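Long-range contacts in putative uncharacterized protein gbs0355 (PDB 3OKZ), which is of unknown function but, as a member of the LytR/CpsA/Psr family, probably attaches glycopolymers to the cell envelope: residues A[20-25]-A[48-53]; A[65-70]-A[259-264]; A[113-118]-A[215-220]; A[123-128]-A[159-164]; A[137-142]-A[152-157]. All coordinates share one frame; numbering follows the deposited sequence.

Contact 1: A[20-25]-A[48-53]; sequences FSILLM and VTINPK
In the middle of the large mixed sheet of this LytR/CpsA/Psr-family protein, strands 20-28 and 41-51 run antiparallel, and Phe20, Ser21 and Ile22 pair with Ile50, Thr49 and Val48. Two hydrogen-bonded pairs flank one non-hydrogen-bonded pair. Phe20 and Ile50 exchange both backbone bonds, N of each to O of the other, and Ile22 and Val48 do the same; the four N to O distances run from 2.8 to 3.0 Å. Phe20, Ile22, Val48 and Ile50 share one face of the sheet. There Phe20 takes chi1 69°, which sets CG between its backbone N and carbonyl carbon and lays the ring alongside Ile50. Ile50 CB sits over one face of the ring, 4.0 Å above its plane and offset toward the rim. The Ile22 and Val48 side chains point the same way, CG2 of Ile22 meeting Val48 CB at 3.5 Å. On the other face, Thr49 OG1 hydrogen-bonds Thr58 OG1 on the next strand. Tyr111 and Tyr234 add their rings round Phe20. The four backbone bonds satisfy the inward-facing amides and carbonyls of Phe20, Ile22, Val48 and Ile50, and the side chains these residues bring together on their shared face are all hydrocarbon.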
# COMPACT_ATOMS: atom_id res chain seq x y z
N PHE A 20 -9.87 9.21 8.64
CA PHE A 20 -9.53 9.37 7.24
C PHE A 20 -8.84 8.18 6.61
O PHE A 20 -8.44 7.24 7.30
CB PHE A 20 -8.68 10.62 7.08
CG PHE A 20 -7.31 10.51 7.68
CD1 PHE A 20 -6.23 10.10 6.90
CD2 PHE A 20 -7.10 10.83 9.02
CE1 PHE A 20 -4.95 10.02 7.46
CE2 PHE A 20 -5.82 10.75 9.58
CZ PHE A 20 -4.75 10.34 8.80
N SER A 21 -8.74 8.22 5.29
CA SER A 21 -8.10 7.17 4.51
C SER A 21 -6.96 7.75 3.73
O SER A 21 -7.06 8.82 3.14
CB SER A 21 -9.09 6.52 3.54
OG SER A 21 -9.48 7.40 2.49
N ILE A 22 -5.85 7.03 3.74
CA ILE A 22 -4.68 7.45 3.01
C ILE A 22 -4.16 6.25 2.24
O ILE A 22 -4.08 5.13 2.76
CB ILE A 22 -3.58 7.98 3.96
CG1 ILE A 22 -2.34 8.39 3.15
CG2 ILE A 22 -3.25 6.93 4.99
CD1 ILE A 22 -1.20 8.94 4.00
N LEU A 23 -3.85 6.47 0.97
CA LEU A 23 -3.32 5.42 0.13
C LEU A 23 -1.83 5.51 0.31
O LEU A 23 -1.19 6.48 -0.11
CB LEU A 23 -3.66 5.67 -1.33
CG LEU A 23 -3.08 4.61 -2.27
CD1 LEU A 23 -3.58 3.25 -1.84
CD2 LEU A 23 -3.51 4.89 -3.70
N LEU A 24 -1.28 4.50 0.96
CA LEU A 24 0.15 4.44 1.21
C LEU A 24 0.80 3.60 0.10
O LEU A 24 0.37 2.48 -0.18
CB LEU A 24 0.38 3.84 2.61
CG LEU A 24 1.76 3.81 3.26
CD1 LEU A 24 2.56 2.63 2.74
CD2 LEU A 24 2.49 5.13 3.01
N MSE A 25 1.81 4.17 -0.55
CA MSE A 25 2.49 3.45 -1.63
C MSE A 25 4.01 3.50 -1.60
O MSE A 25 4.63 4.54 -1.33
CB MSE A 25 2.06 3.96 -2.98
CG MSE A 25 0.59 3.94 -3.23
SE MSE A 25 0.30 4.75 -4.96
CE MSE A 25 0.15 3.16 -6.00
N VAL A 48 -4.96 2.74 3.96
CA VAL A 48 -4.94 2.86 5.41
C VAL A 48 -6.09 3.68 5.96
O VAL A 48 -6.43 4.73 5.42
CB VAL A 48 -3.63 3.53 5.90
CG1 VAL A 48 -3.41 3.24 7.37
CG2 VAL A 48 -2.45 3.06 5.05
N THR A 49 -6.69 3.19 7.05
CA THR A 49 -7.78 3.90 7.71
C THR A 49 -7.28 4.26 9.09
O THR A 49 -6.56 3.48 9.71
CB THR A 49 -9.01 3.03 7.93
OG1 THR A 49 -8.67 1.96 8.82
CG2 THR A 49 -9.52 2.47 6.64
N ILE A 50 -7.66 5.45 9.55
CA ILE A 50 -7.30 5.96 10.89
C ILE A 50 -8.54 6.66 11.43
O ILE A 50 -9.06 7.59 10.80
CB ILE A 50 -6.15 6.99 10.86
CG1 ILE A 50 -4.93 6.42 10.14
CG2 ILE A 50 -5.76 7.38 12.28
CD1 ILE A 50 -4.47 7.26 8.96
N ASN A 51 -9.02 6.21 12.58
CA ASN A 51 -10.20 6.80 13.19
C ASN A 51 -9.85 7.29 14.59
O ASN A 51 -9.80 6.50 15.54
CB ASN A 51 -11.33 5.78 13.28
CG ASN A 51 -12.63 6.41 13.72
OD1 ASN A 51 -12.69 7.09 14.73
ND2 ASN A 51 -13.68 6.17 12.95
N PRO A 52 -9.61 8.60 14.73
CA PRO A 52 -9.24 9.20 16.02
C PRO A 52 -10.29 8.93 17.10
O PRO A 52 -9.97 8.83 18.29
CB PRO A 52 -9.12 10.67 15.67
CG PRO A 52 -10.16 10.85 14.61
CD PRO A 52 -9.91 9.64 13.74
N LYS A 53 -11.53 8.81 16.65
CA LYS A 53 -12.67 8.58 17.52
C LYS A 53 -12.63 7.18 18.14
O LYS A 53 -12.38 7.03 19.33
CB LYS A 53 -13.95 8.78 16.70
CG LYS A 53 -15.22 9.04 17.48
CD LYS A 53 -16.36 9.40 16.54
CE LYS A 53 -16.64 8.28 15.55
NZ LYS A 53 -17.77 8.60 14.64

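Contact 2: A[65-70]-A[259-264]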
# COMPACT_ATOMS: atom_id res chain seq x y z
N ASP A 65 -1.77 -8.01 -8.71
CA ASP A 65 -2.23 -8.82 -9.84
C ASP A 65 -3.75 -8.83 -10.04
O ASP A 65 -4.27 -9.51 -10.92
CB ASP A 65 -1.71 -10.26 -9.69
CG ASP A 65 -0.19 -10.37 -9.95
OD1 ASP A 65 0.40 -11.44 -9.64
OD2 ASP A 65 0.41 -9.41 -10.46
N VAL A 66 -4.47 -8.06 -9.22
CA VAL A 66 -5.92 -7.97 -9.32
C VAL A 66 -6.34 -7.44 -10.70
O VAL A 66 -5.81 -6.44 -11.18
CB VAL A 66 -6.48 -7.06 -8.20
CG1 VAL A 66 -7.90 -6.66 -8.50
CG2 VAL A 66 -6.41 -7.81 -6.88
N LEU A 67 -7.30 -8.11 -11.33
CA LEU A 67 -7.78 -7.71 -12.66
C LEU A 67 -8.73 -6.53 -12.53
O LEU A 67 -9.80 -6.66 -11.92
CB LEU A 67 -8.49 -8.88 -13.33
CG LEU A 67 -8.91 -8.74 -14.79
CD1 LEU A 67 -7.68 -8.53 -15.67
CD2 LEU A 67 -9.66 -9.98 -15.19
N ILE A 68 -8.37 -5.40 -13.11
CA ILE A 68 -9.22 -4.21 -13.00
C ILE A 68 -9.27 -3.38 -14.29
O ILE A 68 -8.37 -3.44 -15.11
CB ILE A 68 -8.71 -3.30 -11.84
CG1 ILE A 68 -9.89 -2.64 -11.13
CG2 ILE A 68 -7.81 -2.20 -12.39
CD1 ILE A 68 -9.49 -1.87 -9.89
N LYS A 69 -10.35 -2.62 -14.45
CA LYS A 69 -10.50 -1.74 -15.61
C LYS A 69 -9.91 -0.40 -15.19
O LYS A 69 -10.59 0.42 -14.57
CB LYS A 69 -11.98 -1.57 -15.97
CG LYS A 69 -12.26 -0.53 -17.04
CD LYS A 69 -13.77 -0.41 -17.26
CE LYS A 69 -14.11 0.58 -18.37
NZ LYS A 69 -13.50 0.21 -19.68
N LEU A 70 -8.64 -0.18 -15.52
CA LEU A 70 -7.96 1.05 -15.14
C LEU A 70 -8.80 2.30 -15.28
O LEU A 70 -9.46 2.50 -16.30
CB LEU A 70 -6.70 1.25 -15.97
CG LEU A 70 -5.70 0.11 -16.00
CD1 LEU A 70 -4.47 0.57 -16.78
CD2 LEU A 70 -5.35 -0.30 -14.58
N TYR A 259 -3.41 -13.97 -13.38
CA TYR A 259 -4.12 -12.88 -12.71
C TYR A 259 -4.78 -13.28 -11.38
O TYR A 259 -4.69 -14.42 -10.92
CB TYR A 259 -5.19 -12.31 -13.64
CG TYR A 259 -4.66 -11.59 -14.86
CD1 TYR A 259 -3.98 -12.26 -15.87
CD2 TYR A 259 -4.82 -10.21 -14.97
CE1 TYR A 259 -3.46 -11.57 -16.97
CE2 TYR A 259 -4.31 -9.52 -16.06
CZ TYR A 259 -3.63 -10.19 -17.06
OH TYR A 259 -3.14 -9.46 -18.12
N GLN A 260 -5.46 -12.31 -10.78
CA GLN A 260 -6.20 -12.48 -9.54
C GLN A 260 -7.58 -11.88 -9.82
O GLN A 260 -7.69 -10.68 -10.13
CB GLN A 260 -5.54 -11.69 -8.41
CG GLN A 260 -4.09 -12.04 -8.10
CD GLN A 260 -3.95 -13.36 -7.37
OE1 GLN A 260 -4.72 -13.65 -6.45
NE2 GLN A 260 -2.96 -14.15 -7.76
N ILE A 261 -8.62 -12.69 -9.72
CA ILE A 261 -9.97 -12.21 -9.97
C ILE A 261 -10.82 -12.28 -8.71
O ILE A 261 -11.10 -13.35 -8.19
CB ILE A 261 -10.64 -13.01 -11.11
CG1 ILE A 261 -9.77 -12.89 -12.37
CG2 ILE A 261 -12.05 -12.50 -11.36
CD1 ILE A 261 -10.47 -13.25 -13.65
N LEU A 262 -11.22 -11.10 -8.23
CA LEU A 262 -12.02 -10.96 -7.01
C LEU A 262 -13.47 -11.38 -7.19
O LEU A 262 -14.03 -11.23 -8.26
CB LEU A 262 -11.98 -9.49 -6.56
CG LEU A 262 -10.59 -8.91 -6.36
CD1 LEU A 262 -10.67 -7.42 -6.19
CD2 LEU A 262 -9.96 -9.54 -5.14
N THR A 263 -14.07 -11.90 -6.13
CA THR A 263 -15.47 -12.29 -6.18
C THR A 263 -16.32 -11.15 -5.67
O THR A 263 -15.84 -10.31 -4.89
CB THR A 263 -15.79 -13.51 -5.31
OG1 THR A 263 -14.95 -13.52 -4.15
CG2 THR A 263 -15.62 -14.77 -6.11
N LYS A 264 -17.58 -11.11 -6.09
CA LYS A 264 -18.51 -10.08 -5.66
C LYS A 264 -18.68 -10.11 -4.14
O LYS A 264 -18.49 -9.09 -3.47
CB LYS A 264 -19.87 -10.26 -6.34
CG LYS A 264 -19.91 -9.90 -7.83
CD LYS A 264 -21.32 -10.08 -8.42
CE LYS A 264 -21.36 -9.77 -9.92
NZ LYS A 264 -22.69 -10.07 -10.53
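Leu67 splits its two methyls between Tyr259 and Ile261. CD1 approaches the tyrosine ring obliquely, nearest to CD2 of Tyr259 at 3.4 Å. The other methyl, CD2, lies beside the Ile261 side chain, both side chains pointing the same way, with Leu67 CD2 3.7 Å from Ile261 CD1. Chi1 of -172° swings Leu67 CG to the side away from its backbone N and carries both methyls toward residues 259-261. Val66 and Leu262 meet at about a right angle, CG1 of Val66 touching CD1 of Leu262 at 3.7 Å. The backbones form a single bridge between Val66 and Gln260, where the edge strand 258-261 of the large sheet brushes the start of strand 67-69 of a separate two-stranded sheet; the short strands are inclined at 75°. Leu67 N donates to Gln260 O at 2.9 Å, while the bond from Gln260 N to Asp65 O, 3.0 Å, is weak. Gln260 bends at chi2 and sets CG against CB of Asp65; its OE1 is hydrogen-bonded to Tyr180 OH, and NE2 makes a weak bond to Asp250 OD1. Beyond the contact, Lys84 makes a cation-pi interaction with the ring of Tyr259.

Contact 3: A[113-118]-A[215-220]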
# COMPACT_ATOMS: atom_id res chain seq x y z
N MSE A 113 0.12 8.89 0.07
CA MSE A 113 1.52 9.03 0.38
C MSE A 113 2.35 8.02 -0.40
O MSE A 113 2.00 6.84 -0.51
CB MSE A 113 1.75 8.84 1.87
CG MSE A 113 3.21 8.94 2.27
SE MSE A 113 3.51 8.72 4.15
CE MSE A 113 3.49 10.56 4.68
N GLN A 114 3.45 8.50 -0.96
CA GLN A 114 4.33 7.62 -1.71
C GLN A 114 5.76 7.81 -1.24
O GLN A 114 6.18 8.94 -0.98
CB GLN A 114 4.20 7.87 -3.21
CG GLN A 114 4.70 9.21 -3.72
CD GLN A 114 4.25 9.44 -5.16
OE1 GLN A 114 4.01 8.49 -5.91
NE2 GLN A 114 4.14 10.70 -5.55
N ILE A 115 6.46 6.70 -1.11
CA ILE A 115 7.86 6.69 -0.67
C ILE A 115 8.65 5.72 -1.55
O ILE A 115 8.20 4.60 -1.80
CB ILE A 115 7.96 6.24 0.80
CG1 ILE A 115 7.04 7.11 1.66
CG2 ILE A 115 9.40 6.37 1.29
CD1 ILE A 115 7.22 6.96 3.16
N ASN A 116 9.81 6.15 -2.03
CA ASN A 116 10.61 5.28 -2.88
C ASN A 116 11.43 4.34 -2.02
O ASN A 116 11.44 4.45 -0.79
CB ASN A 116 11.54 6.08 -3.80
CG ASN A 116 12.49 6.96 -3.04
OD1 ASN A 116 13.18 6.50 -2.14
ND2 ASN A 116 12.54 8.23 -3.41
N MSE A 117 12.16 3.43 -2.66
CA MSE A 117 12.93 2.45 -1.93
C MSE A 117 13.98 3.01 -0.99
O MSE A 117 14.23 2.43 0.06
CB MSE A 117 13.55 1.45 -2.91
CG MSE A 117 12.51 0.77 -3.80
SE MSE A 117 11.12 -0.17 -2.81
CE MSE A 117 9.68 1.11 -2.99
N GLN A 118 14.58 4.14 -1.35
CA GLN A 118 15.59 4.74 -0.48
C GLN A 118 14.87 5.17 0.77
O GLN A 118 15.35 4.95 1.88
CB GLN A 118 16.24 5.96 -1.12
CG GLN A 118 17.41 6.51 -0.32
CD GLN A 118 18.63 5.58 -0.36
OE1 GLN A 118 19.22 5.38 -1.43
NE2 GLN A 118 18.99 5.01 0.79
N ASN A 215 13.26 14.00 1.27
CA ASN A 215 13.57 14.04 -0.16
C ASN A 215 13.11 12.82 -0.97
O ASN A 215 13.16 12.86 -2.20
CB ASN A 215 15.07 14.22 -0.40
CG ASN A 215 15.54 15.63 -0.15
OD1 ASN A 215 15.71 16.05 1.00
ND2 ASN A 215 15.74 16.39 -1.22
N ASN A 216 12.66 11.76 -0.30
CA ASN A 216 12.26 10.57 -1.02
C ASN A 216 10.88 10.07 -0.75
O ASN A 216 10.65 8.85 -0.76
CB ASN A 216 13.25 9.43 -0.78
CG ASN A 216 14.60 9.70 -1.41
OD1 ASN A 216 15.41 10.44 -0.87
ND2 ASN A 216 14.83 9.11 -2.57
N MSE A 217 9.97 11.00 -0.50
CA MSE A 217 8.57 10.67 -0.25
C MSE A 217 7.77 11.91 -0.56
O MSE A 217 8.16 13.02 -0.20
CB MSE A 217 8.36 10.23 1.21
CG MSE A 217 8.25 11.35 2.22
SE MSE A 217 6.42 11.65 2.82
CE MSE A 217 6.16 13.41 2.08
N GLN A 218 6.65 11.73 -1.26
CA GLN A 218 5.78 12.83 -1.67
C GLN A 218 4.36 12.57 -1.17
O GLN A 218 3.76 11.53 -1.45
CB GLN A 218 5.81 12.97 -3.19
CG GLN A 218 5.20 14.25 -3.74
CD GLN A 218 3.76 14.09 -4.19
OE1 GLN A 218 3.13 15.04 -4.66
NE2 GLN A 218 3.23 12.87 -4.06
N THR A 219 3.81 13.53 -0.43
CA THR A 219 2.47 13.38 0.11
C THR A 219 1.45 14.40 -0.36
O THR A 219 1.78 15.51 -0.77
CB THR A 219 2.46 13.39 1.65
OG1 THR A 219 1.10 13.41 2.10
CG2 THR A 219 3.18 14.62 2.19
N ASN A 220 0.19 13.99 -0.27
CA ASN A 220 -0.96 14.79 -0.65
C ASN A 220 -1.24 15.75 0.51
O ASN A 220 -1.98 16.73 0.37
CB ASN A 220 -2.16 13.86 -0.85
CG ASN A 220 -3.22 14.47 -1.69
OD1 ASN A 220 -4.26 13.87 -1.93
ND2 ASN A 220 -2.97 15.69 -2.17
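OD1 of Asn116, a residue that meets Asn216 across the contact, is gripped by two backbone amides at the start of helix 117-126: a weak bond from Gln118 N, 2.9 Å to Asn116 OD1, and a second from Gly119 N. Asn116 is thus the N-cap. Its chi1 of 60°, between backbone N and carbonyl carbon, brings OD1 to the first amides of the helix and the side-chain end nearer to Asn216. How the two asparagine amides meet is doubtful in detail, since their ND2 atoms are modelled too close together. CB of Gln118 lies beside the Asn216 side chain. Asn116 N donates to Asn216 O at 3.1 Å. The antiparallel ladder continues through Gln114 and Gln218, with Gln218 N to Gln114 O at 2.8 Å and Gln114 N to Gln218 O at 3.1 Å. On one face, CG1 of Ile115 lies against CB of Met217 at 3.4 Å, and the selenomethionines Met113 and Met217 meet, CE of Met113 3.6 Å from SE of Met217. The opposite face carries Gln114, whose OE1 is hydrogen-bonded to Tyr89 OH. Strand 217-219 forms one margin of the large sheet, and strand 111-116 lies between it and strand 20-28. Trp38, from a loop, touches Gln114, Asn116 and Gln218, and strand 111-116 leads straight into the capped helix.

Contact 4: A[123-128]-A[159-164]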
# COMPACT_ATOMS: atom_id res chain seq x y z
N LEU A 123 14.12 5.23 6.23
CA LEU A 123 13.12 5.24 7.30
C LEU A 123 13.41 4.18 8.36
O LEU A 123 13.42 4.47 9.55
CB LEU A 123 11.73 5.03 6.70
CG LEU A 123 10.55 5.27 7.63
CD1 LEU A 123 10.73 6.58 8.42
CD2 LEU A 123 9.27 5.26 6.79
N VAL A 124 13.65 2.95 7.92
CA VAL A 124 13.97 1.90 8.86
C VAL A 124 15.21 2.29 9.66
O VAL A 124 15.20 2.27 10.89
CB VAL A 124 14.22 0.56 8.13
CG1 VAL A 124 14.82 -0.46 9.09
CG2 VAL A 124 12.91 0.04 7.55
N ASN A 125 16.28 2.67 8.96
CA ASN A 125 17.51 3.05 9.63
C ASN A 125 17.34 4.23 10.58
O ASN A 125 17.97 4.29 11.63
CB ASN A 125 18.62 3.36 8.61
CG ASN A 125 19.21 2.09 7.96
OD1 ASN A 125 19.27 1.02 8.57
ND2 ASN A 125 19.69 2.22 6.72
N ALA A 126 16.45 5.16 10.23
CA ALA A 126 16.23 6.33 11.07
C ALA A 126 15.71 5.98 12.46
O ALA A 126 15.96 6.71 13.41
CB ALA A 126 15.29 7.27 10.39
N VAL A 127 14.96 4.88 12.59
CA VAL A 127 14.45 4.50 13.90
C VAL A 127 15.36 3.45 14.50
O VAL A 127 14.94 2.62 15.31
CB VAL A 127 12.99 3.95 13.82
CG1 VAL A 127 12.11 4.92 13.09
CG2 VAL A 127 12.96 2.58 13.13
N GLY A 128 16.63 3.48 14.10
CA GLY A 128 17.58 2.52 14.63
C GLY A 128 17.30 1.08 14.25
O GLY A 128 17.48 0.17 15.05
N LYS A 159 17.98 -7.92 14.31
CA LYS A 159 17.65 -6.52 14.14
C LYS A 159 18.29 -6.23 12.79
O LYS A 159 19.51 -6.30 12.65
CB LYS A 159 18.31 -5.65 15.22
CG LYS A 159 18.41 -4.17 14.82
CD LYS A 159 19.01 -3.30 15.90
CE LYS A 159 18.08 -3.18 17.09
NZ LYS A 159 16.78 -2.59 16.68
N ILE A 160 17.47 -5.94 11.79
CA ILE A 160 18.03 -5.67 10.49
C ILE A 160 18.06 -4.17 10.20
O ILE A 160 17.52 -3.38 10.96
CB ILE A 160 17.23 -6.40 9.40
CG1 ILE A 160 15.78 -5.97 9.44
CG2 ILE A 160 17.34 -7.91 9.61
CD1 ILE A 160 14.95 -6.52 8.30
N ASN A 161 18.72 -3.79 9.11
CA ASN A 161 18.80 -2.39 8.71
C ASN A 161 17.86 -2.11 7.53
O ASN A 161 17.10 -2.99 7.11
CB ASN A 161 20.23 -2.01 8.29
CG ASN A 161 20.68 -2.72 7.02
OD1 ASN A 161 21.22 -3.82 7.07
ND2 ASN A 161 20.45 -2.09 5.87
N GLY A 162 17.91 -0.89 7.03
CA GLY A 162 17.08 -0.49 5.91
C GLY A 162 17.26 -1.40 4.71
O GLY A 162 16.30 -1.96 4.22
N GLU A 163 18.50 -1.55 4.26
CA GLU A 163 18.84 -2.39 3.11
C GLU A 163 18.25 -3.80 3.26
O GLU A 163 17.62 -4.33 2.35
CB GLU A 163 20.36 -2.47 2.95
CG GLU A 163 20.91 -2.17 1.55
CD GLU A 163 20.67 -0.74 1.08
OE1 GLU A 163 19.73 -0.51 0.28
OE2 GLU A 163 21.42 0.17 1.51
N GLN A 164 18.47 -4.41 4.42
CA GLN A 164 17.95 -5.74 4.71
C GLN A 164 16.44 -5.69 4.70
O GLN A 164 15.79 -6.52 4.08
CB GLN A 164 18.39 -6.22 6.09
CG GLN A 164 19.88 -6.24 6.31
CD GLN A 164 20.24 -6.90 7.63
OE1 GLN A 164 20.42 -8.11 7.69
NE2 GLN A 164 20.31 -6.10 8.69
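The end of helix 117-126 abuts the turn where strand 156-160 passes into helix 162-168, bringing CA of Val124 to 4.9 Å from CA of Gly162. The first helix ends at Ala126, and Gly128, with positive phi, is the C-prime residue of a Schellman motif: Gly128 N bonds Asn125 O at 2.9 Å, and the next backbone N reaches back to Val124 O. Asn125, chi1 -75°, places OD1 to accept from Gly162 N at 2.8 Å with a fairly straight N-H; the donor lies above the amide plane, not on a lone pair. Asn125 and Asn161 lie side by side and point the same way, their amide planes 21° apart. Val124 CG1 rests on the same turn, 3.7 Å from Gly162 N, and Val124 CB comes to 3.8 Å from CA of Gly162, where glycine presents only its backbone. At the strand end, Lys159 bends at chi3 and chi4 so that NZ hydrogen-bonds Gly128 O at 3.3 Å. Val193 of helix 178-200 packs on Val124, and Lys196 bonds Val127 O. A glycine-ended Schellman helix terminus thus meets a helix start with Asn161 at its N-cap, and Asn125 serves as an outside partner for the first-turn amide of Gly162.

Contact 5: A[137-142]-A[152-157]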
# COMPACT_ATOMS: atom_id res chain seq x y z
N ASP A 137 14.50 -21.58 6.43
CA ASP A 137 15.74 -22.26 6.72
C ASP A 137 16.87 -21.59 5.96
O ASP A 137 18.02 -21.62 6.38
CB ASP A 137 15.64 -23.71 6.30
CG ASP A 137 15.11 -24.59 7.39
OD1 ASP A 137 14.13 -24.19 8.05
OD2 ASP A 137 15.67 -25.69 7.58
N PHE A 138 16.54 -21.00 4.82
CA PHE A 138 17.51 -20.31 3.98
C PHE A 138 17.49 -18.82 4.26
O PHE A 138 16.68 -18.34 5.04
CB PHE A 138 17.18 -20.57 2.51
CG PHE A 138 15.72 -20.44 2.20
CD1 PHE A 138 14.83 -21.43 2.59
CD2 PHE A 138 15.23 -19.30 1.58
CE1 PHE A 138 13.46 -21.29 2.36
CE2 PHE A 138 13.87 -19.14 1.35
CZ PHE A 138 12.98 -20.14 1.74
N PRO A 139 18.40 -18.06 3.63
CA PRO A 139 18.43 -16.61 3.85
C PRO A 139 17.41 -15.92 2.95
O PRO A 139 17.33 -16.23 1.76
CB PRO A 139 19.86 -16.22 3.47
CG PRO A 139 20.63 -17.50 3.54
CD PRO A 139 19.65 -18.49 2.99
N ILE A 140 16.63 -15.01 3.52
CA ILE A 140 15.66 -14.29 2.73
C ILE A 140 16.50 -13.40 1.83
O ILE A 140 17.32 -12.63 2.32
CB ILE A 140 14.74 -13.42 3.61
CG1 ILE A 140 13.84 -14.32 4.45
CG2 ILE A 140 13.91 -12.51 2.75
CD1 ILE A 140 12.80 -13.56 5.25
N SER A 141 16.32 -13.51 0.53
CA SER A 141 17.11 -12.70 -0.39
C SER A 141 16.52 -12.61 -1.79
O SER A 141 15.66 -13.40 -2.18
CB SER A 141 18.54 -13.25 -0.47
OG SER A 141 18.76 -13.91 -1.71
N ILE A 142 17.01 -11.64 -2.55
CA ILE A 142 16.55 -11.42 -3.91
C ILE A 142 17.74 -11.16 -4.84
O ILE A 142 17.59 -10.57 -5.91
CB ILE A 142 15.58 -10.23 -3.95
CG1 ILE A 142 16.35 -8.92 -3.70
CG2 ILE A 142 14.49 -10.42 -2.89
CD1 ILE A 142 15.46 -7.72 -3.47
N VAL A 152 20.71 -9.82 2.79
CA VAL A 152 19.84 -10.94 3.13
C VAL A 152 19.50 -10.95 4.62
O VAL A 152 20.10 -10.23 5.40
CB VAL A 152 20.56 -12.29 2.84
CG1 VAL A 152 21.26 -12.24 1.48
CG2 VAL A 152 21.55 -12.61 3.96
N VAL A 153 18.55 -11.80 5.00
CA VAL A 153 18.17 -11.93 6.40
C VAL A 153 18.33 -13.41 6.79
O VAL A 153 17.55 -14.27 6.39
CB VAL A 153 16.71 -11.46 6.64
CG1 VAL A 153 16.35 -11.57 8.11
CG2 VAL A 153 16.56 -10.02 6.17
N GLU A 154 19.38 -13.70 7.56
CA GLU A 154 19.65 -15.06 8.00
C GLU A 154 18.48 -15.64 8.77
O GLU A 154 17.68 -14.89 9.32
CB GLU A 154 20.92 -15.10 8.85
CG GLU A 154 22.19 -14.78 8.06
CD GLU A 154 22.50 -15.85 7.02
OE1 GLU A 154 23.14 -15.51 5.98
OE2 GLU A 154 22.11 -17.02 7.24
N PRO A 155 18.35 -16.98 8.81
CA PRO A 155 17.23 -17.59 9.55
C PRO A 155 17.26 -17.17 11.00
O PRO A 155 18.33 -16.95 11.55
CB PRO A 155 17.46 -19.09 9.37
CG PRO A 155 18.12 -19.16 8.03
CD PRO A 155 19.11 -18.01 8.08
N GLY A 156 16.08 -17.06 11.60
CA GLY A 156 15.99 -16.67 12.99
C GLY A 156 15.52 -15.24 13.19
O GLY A 156 14.88 -14.66 12.31
N THR A 157 15.83 -14.68 14.36
CA THR A 157 15.45 -13.32 14.67
C THR A 157 16.69 -12.45 14.62
O THR A 157 17.78 -12.89 14.99
CB THR A 157 14.81 -13.20 16.07
OG1 THR A 157 13.53 -13.86 16.08
CG2 THR A 157 14.62 -11.73 16.44
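Val152, with chi1 -44°, holds CG1 opposite its own carbonyl carbon and against Ser141, 3.5 Å from CB of that residue, while CG2, lodged between backbone N and carbonyl carbon, meets Pro139 CB at 4.0 Å. Glu154 bends at chi2 (-66°), which brings its carboxylate alongside the proline ring, OE1 and OE2 each 4.0 Å from Pro139 CG. The two segments contain the short, weakly bonded strands 140-141 and 152-153 of a beta hairpin, joined by a long loop. It is held chiefly by the Ile140-Val153 hydrogen-bonded pair. Val153 N donates to Ile140 O at 3.1 Å, in the carbonyl plane and on a lone pair. The return bond, Ile140 N to Val153 O, is also 3.1 Å but reaches its acceptor from above the carbonyl plane. Ile140 and Val153 face the same side, CB to CB at 4.1 Å, and Ile140 packs further on Met171 and Asn134. Beyond the paired residues, toward Asp137 and Pro155, the ring of Pro155 fits against the backbone of the other arm, CG of Pro155 lying 3.4 Å from Phe138 O. That carbonyl also accepts from Asn134 ND2. Asn134 belongs to strand 130-134, whose backbone bonds Gly156, so the hairpin continues directly into the neighbouring two-stranded ladder of 130-134 with 156-160.

From the N terminus, contact 1 closes first, a short loop that pairs two central strands of the large sheet before contact 2 opens. Contact 2 closes a loop of 188 residues, joining residues 65-70 to edge strand 258-261. Nested inside it is contact 3, which adds strand 217-219 at the other edge and touches contact 1 through backbone bonds between strands 20-28 and 111-116. Contact 4 lies within the loop of contact 3 and shares helix 117-126 with it. Innermost is contact 5, a hairpin touching contact 4 by packing, with strand 156-160 common to both. No two loops cross; contacts 2 and 3 lie on opposite sides of the chain's centre.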